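Local atomic coordinates of aspartate-semialdehyde dehydrogenase 2 (Vibrio cholerae, PDB entry 2R00), a protein that catalyses the NADPH-dependent reductive dephosphorylation of L-aspartyl-4-phosphate to L-aspartate-semialdehyde, an early step toward lysine and methionine. Residues H98-Y103 and E213-W218; I126-P129 and T133-M136. All coordinates share one frame; numbering follows the deposited sequence.

Overall arrangement
The two contacts lie around the catalytic centre, their centres about 10 Å apart. Contact 1 joins the nucleotide-binding domain to the dimerization domain: it sets the 98-103 loop against helix 211-223 and brings together two residues predicted to bind phosphate, Arg100 and Lys215. Contact 2 links the last strand of the nucleotide-binding sheet, 125-127, to the first turn of helix 131-147, which carries the acyl-thioester cysteine, Cys131. The two meet where Arg100 NE is hydrogen-bonded to Asn128 O at 2.9 Å, and where the CE atoms of Met216 and Met136 touch at 3.9 Å. The side chain of Arg100 lies about 8 Å from that of Cys131.

Contact 1 of 2, residues H98-Y103 and E213-W218; sequences HFRYDY and EMKMVW
Lys215 curls its whole side chain around the phenol end of Tyr101, and the two side chains run roughly at right angles to one another. Its CB starts the contact 3.3 Å from Tyr101 OH, and CG then lies obliquely to the ring, 3.7 Å from Tyr101 CZ. CD and CE stay near the same oxygen, with Lys215 CE 3.6 Å from Tyr101 OH. Two bends, at chi3 (30°, short of a staggered position) and at chi4 (75°), turn the chain back on itself and deliver NZ to the hydroxyl. There Lys215 NZ donates a hydrogen bond of 2.7 Å to Tyr101 OH. A long, flexible lysine suits this place because its methylenes can wrap an aromatic hydroxyl while its ammonium donates to that oxygen.

Tyrosine suits its position too, being rigid enough to bridge from the loop to the helix. One face of its ring is covered by Arg100 CB, 3.7 Å above the plane, while farther back Tyr101 CD2 meets Trp218 CB at 4.1 Å, a modest apolar touch one helical turn on from Lys215. Arg100 sends an extended chain past the tyrosine, and its NH1 ends 4.3 Å from Lys215 NZ, the lysine lying at the guanidinium edge near its plane. Outside the two segments, Arg100 NE is taken up by Asn128 O, and Glu219 makes weak links to both Tyr101 OH and Arg100 NH1. Lys222 NZ holds the backbone oxygens of Arg100 and Asp102, tying the type I turn Phe99-Asp102 to the same helix.

Two cationic groups converging from different domains are what an anion site needs, consistent with the predicted roles of Arg100 and Lys215 in the phosphate-binding pocket of aspartate-semialdehyde dehydrogenase.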
# COMPACT_ATOMS: atom_id res chain seq x y z
N HIS A 98 0.43 26.49 3.31
CA HIS A 98 0.99 27.77 2.82
C HIS A 98 2.41 28.09 3.29
O HIS A 98 3.27 28.41 2.45
CB HIS A 98 0.06 28.98 3.04
CG HIS A 98 0.61 30.24 2.42
ND1 HIS A 98 0.63 30.44 1.05
CD2 HIS A 98 1.21 31.32 2.97
CE1 HIS A 98 1.23 31.59 0.79
NE2 HIS A 98 1.58 32.15 1.94
N PHE A 99 2.68 28.00 4.59
CA PHE A 99 4.01 28.39 5.14
C PHE A 99 4.98 27.25 5.42
O PHE A 99 6.07 27.48 5.94
CB PHE A 99 3.86 29.21 6.42
CG PHE A 99 3.17 30.51 6.22
CD1 PHE A 99 3.84 31.59 5.67
CD2 PHE A 99 1.85 30.68 6.62
CE1 PHE A 99 3.19 32.82 5.48
CE2 PHE A 99 1.20 31.90 6.46
CZ PHE A 99 1.86 32.97 5.88
N ARG A 100 4.60 26.02 5.07
CA ARG A 100 5.42 24.85 5.42
C ARG A 100 6.81 24.85 4.80
O ARG A 100 7.72 24.27 5.35
CB ARG A 100 4.71 23.54 5.05
CG ARG A 100 3.39 23.28 5.76
CD ARG A 100 2.84 21.91 5.42
NE ARG A 100 1.54 21.72 6.07
CZ ARG A 100 0.51 21.07 5.54
NH1 ARG A 100 0.61 20.52 4.34
NH2 ARG A 100 -0.62 20.97 6.22
N TYR A 101 6.96 25.49 3.64
CA TYR A 101 8.20 25.37 2.82
C TYR A 101 9.05 26.64 2.89
O TYR A 101 10.12 26.71 2.30
CB TYR A 101 7.87 24.94 1.36
CG TYR A 101 6.82 23.85 1.38
CD1 TYR A 101 5.47 24.16 1.20
CD2 TYR A 101 7.17 22.53 1.67
CE1 TYR A 101 4.50 23.16 1.28
CE2 TYR A 101 6.20 21.53 1.75
CZ TYR A 101 4.87 21.86 1.57
OH TYR A 101 3.91 20.88 1.66
N ASP A 102 8.56 27.64 3.63
CA ASP A 102 9.29 28.89 3.84
C ASP A 102 10.55 28.64 4.66
O ASP A 102 10.49 28.11 5.77
CB ASP A 102 8.41 29.95 4.51
CG ASP A 102 7.35 30.51 3.56
OD1 ASP A 102 6.35 29.81 3.35
OD2 ASP A 102 7.52 31.63 3.03
N TYR A 103 11.69 29.02 4.09
CA TYR A 103 13.00 28.77 4.69
C TYR A 103 13.10 29.25 6.14
O TYR A 103 13.68 28.57 6.98
CB TYR A 103 14.08 29.45 3.84
CG TYR A 103 15.50 29.30 4.37
CD1 TYR A 103 16.15 28.08 4.33
CD2 TYR A 103 16.19 30.41 4.88
CE1 TYR A 103 17.45 27.94 4.79
CE2 TYR A 103 17.49 30.28 5.35
CZ TYR A 103 18.11 29.04 5.30
OH TYR A 103 19.40 28.90 5.75
N GLU A 213 3.45 14.50 -3.71
CA GLU A 213 4.53 13.58 -3.34
C GLU A 213 5.81 14.35 -3.05
O GLU A 213 6.45 14.10 -2.04
CB GLU A 213 4.76 12.50 -4.41
CG GLU A 213 3.61 11.47 -4.49
CD GLU A 213 3.58 10.65 -5.78
OE1 GLU A 213 4.39 10.88 -6.71
OE2 GLU A 213 2.73 9.75 -5.86
N MET A 214 6.17 15.30 -3.91
CA MET A 214 7.35 16.13 -3.68
C MET A 214 7.23 16.92 -2.39
O MET A 214 8.21 17.13 -1.68
CB MET A 214 7.60 17.07 -4.87
CG MET A 214 8.22 16.39 -6.09
SD MET A 214 9.55 15.20 -5.74
CE MET A 214 10.80 16.15 -4.83
N LYS A 215 6.01 17.37 -2.08
CA LYS A 215 5.79 18.13 -0.85
C LYS A 215 6.10 17.32 0.39
O LYS A 215 6.66 17.84 1.35
CB LYS A 215 4.37 18.70 -0.81
CG LYS A 215 4.24 20.01 -1.58
CD LYS A 215 2.82 20.33 -2.00
CE LYS A 215 1.78 19.78 -1.05
NZ LYS A 215 1.67 20.55 0.21
N MET A 216 5.79 16.02 0.34
CA MET A 216 6.12 15.10 1.42
C MET A 216 7.64 14.94 1.59
O MET A 216 8.15 14.93 2.71
CB MET A 216 5.45 13.75 1.17
CG MET A 216 5.58 12.75 2.31
SD MET A 216 4.27 11.48 2.31
CE MET A 216 4.38 11.01 4.03
N VAL A 217 8.35 14.85 0.47
CA VAL A 217 9.81 14.82 0.50
C VAL A 217 10.35 16.03 1.23
O VAL A 217 11.15 15.90 2.14
CB VAL A 217 10.40 14.82 -0.93
CG1 VAL A 217 11.93 14.89 -0.87
CG2 VAL A 217 9.96 13.59 -1.72
N TRP A 218 9.88 17.21 0.84
CA TRP A 218 10.39 18.47 1.36
C TRP A 218 10.04 18.66 2.84
O TRP A 218 10.88 19.11 3.62
CB TRP A 218 9.90 19.65 0.52
CG TRP A 218 10.36 19.58 -0.92
CD1 TRP A 218 11.56 19.08 -1.38
CD2 TRP A 218 9.65 20.05 -2.08
NE1 TRP A 218 11.62 19.19 -2.76
CE2 TRP A 218 10.48 19.80 -3.21
CE3 TRP A 218 8.41 20.68 -2.27
CZ2 TRP A 218 10.09 20.13 -4.51
CZ3 TRP A 218 8.02 21.00 -3.58
CH2 TRP A 218 8.86 20.72 -4.67

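Contact 2 of 2, residues I126-P129 and T133-M136; sequences IANP and TIQM
Thr133 opens the contact by setting its CB 4.4 Å from Pro129 CB, a loose approach at one margin of the proline ring. A beta-branched threonine can offer carbon to this neighbour and still use its hydroxyl, since OG1 is hydrogen-bonded to Glu219 OE1 on helix 211-223.

Ile134 follows and carries most of the packing. Its CG1 branch stands beside the backbone N (chi1 -62°) and leans on the pyrrolidine: CG1 is 4.0 Å from Pro129 CB and 4.1 Å from Pro129 CD. From there chi2, 169°, stretches the branch onward, so that the terminal methyl lies beside the proline's carbonyl, with Ile134 CD1 3.4 Å from Pro129 O. The two side chains cross at about a right angle. Both residue types fit the buried setting, for the proline presents a stiff apolar block and the isoleucine has a branch long enough to lie against it. No hydrogen bond joins the segments, so they meet through van der Waals packing, ring against branch and methyl against carbonyl oxygen.

Gln135 and Met136 point to other parts of the fold. Gln135 OE1 is hydrogen-bonded to ND1 of His244, the predicted proton acceptor, a bond consistent with a second-shell role in orienting that imidazole, and Met136 rests against Thr220.

The arrangement is a strand-to-helix connection in which the chain leaves the edge strand 125-127 of the Rossmann-type sheet and enters helix 131-147, whose N-terminal end bears the catalytic Cys131. Pro129 packs on Ile134 across that connection, close to the active site, at the junction of the two domains.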
# COMPACT_ATOMS: atom_id res chain seq x y z
N ILE A 126 4.63 29.43 13.06
CA ILE A 126 5.11 28.05 13.07
C ILE A 126 4.14 27.25 12.18
O ILE A 126 2.94 27.42 12.30
CB ILE A 126 5.08 27.43 14.50
CG1 ILE A 126 5.86 28.29 15.50
CG2 ILE A 126 5.63 26.00 14.49
CD1 ILE A 126 5.52 28.02 16.98
N ALA A 127 4.66 26.40 11.31
CA ALA A 127 3.82 25.65 10.37
C ALA A 127 3.54 24.26 10.91
O ALA A 127 4.46 23.60 11.42
CB ALA A 127 4.51 25.56 9.02
N ASN A 128 2.28 23.83 10.83
CA ASN A 128 1.84 22.49 11.22
C ASN A 128 1.98 21.63 9.97
O ASN A 128 1.49 22.03 8.92
CB ASN A 128 0.36 22.54 11.66
CG ASN A 128 -0.05 21.38 12.58
OD1 ASN A 128 -1.10 20.73 12.37
ND2 ASN A 128 0.72 21.14 13.63
N PRO A 129 2.67 20.47 10.06
CA PRO A 129 2.82 19.65 8.85
C PRO A 129 1.55 18.89 8.46
O PRO A 129 0.55 18.88 9.19
CB PRO A 129 3.95 18.66 9.22
CG PRO A 129 4.54 19.15 10.50
CD PRO A 129 3.39 19.88 11.19
N THR A 133 2.71 13.34 7.01
CA THR A 133 4.09 13.57 7.43
C THR A 133 4.23 13.45 8.95
O THR A 133 5.20 12.87 9.44
CB THR A 133 4.60 14.96 6.99
OG1 THR A 133 4.32 15.14 5.60
CG2 THR A 133 6.10 15.09 7.25
N ILE A 134 3.27 14.01 9.69
CA ILE A 134 3.22 13.85 11.14
C ILE A 134 3.25 12.36 11.53
O ILE A 134 4.14 11.92 12.27
CB ILE A 134 1.98 14.54 11.76
CG1 ILE A 134 2.02 16.05 11.50
CG2 ILE A 134 1.89 14.24 13.28
CD1 ILE A 134 0.71 16.78 11.83
N GLN A 135 2.30 11.59 11.01
CA GLN A 135 2.17 10.15 11.27
C GLN A 135 3.50 9.43 11.07
O GLN A 135 3.97 8.70 11.96
CB GLN A 135 1.19 9.53 10.27
CG GLN A 135 -0.27 9.42 10.67
CD GLN A 135 -1.13 8.94 9.51
OE1 GLN A 135 -1.98 9.69 9.02
NE2 GLN A 135 -0.91 7.69 9.04
N MET A 136 4.10 9.63 9.90
CA MET A 136 5.32 8.91 9.51
C MET A 136 6.51 9.29 10.39
O MET A 136 7.29 8.43 10.81
CB MET A 136 5.64 9.15 8.02
CG MET A 136 6.87 8.39 7.53
SD MET A 136 7.25 8.60 5.77
CE MET A 136 7.84 10.28 5.70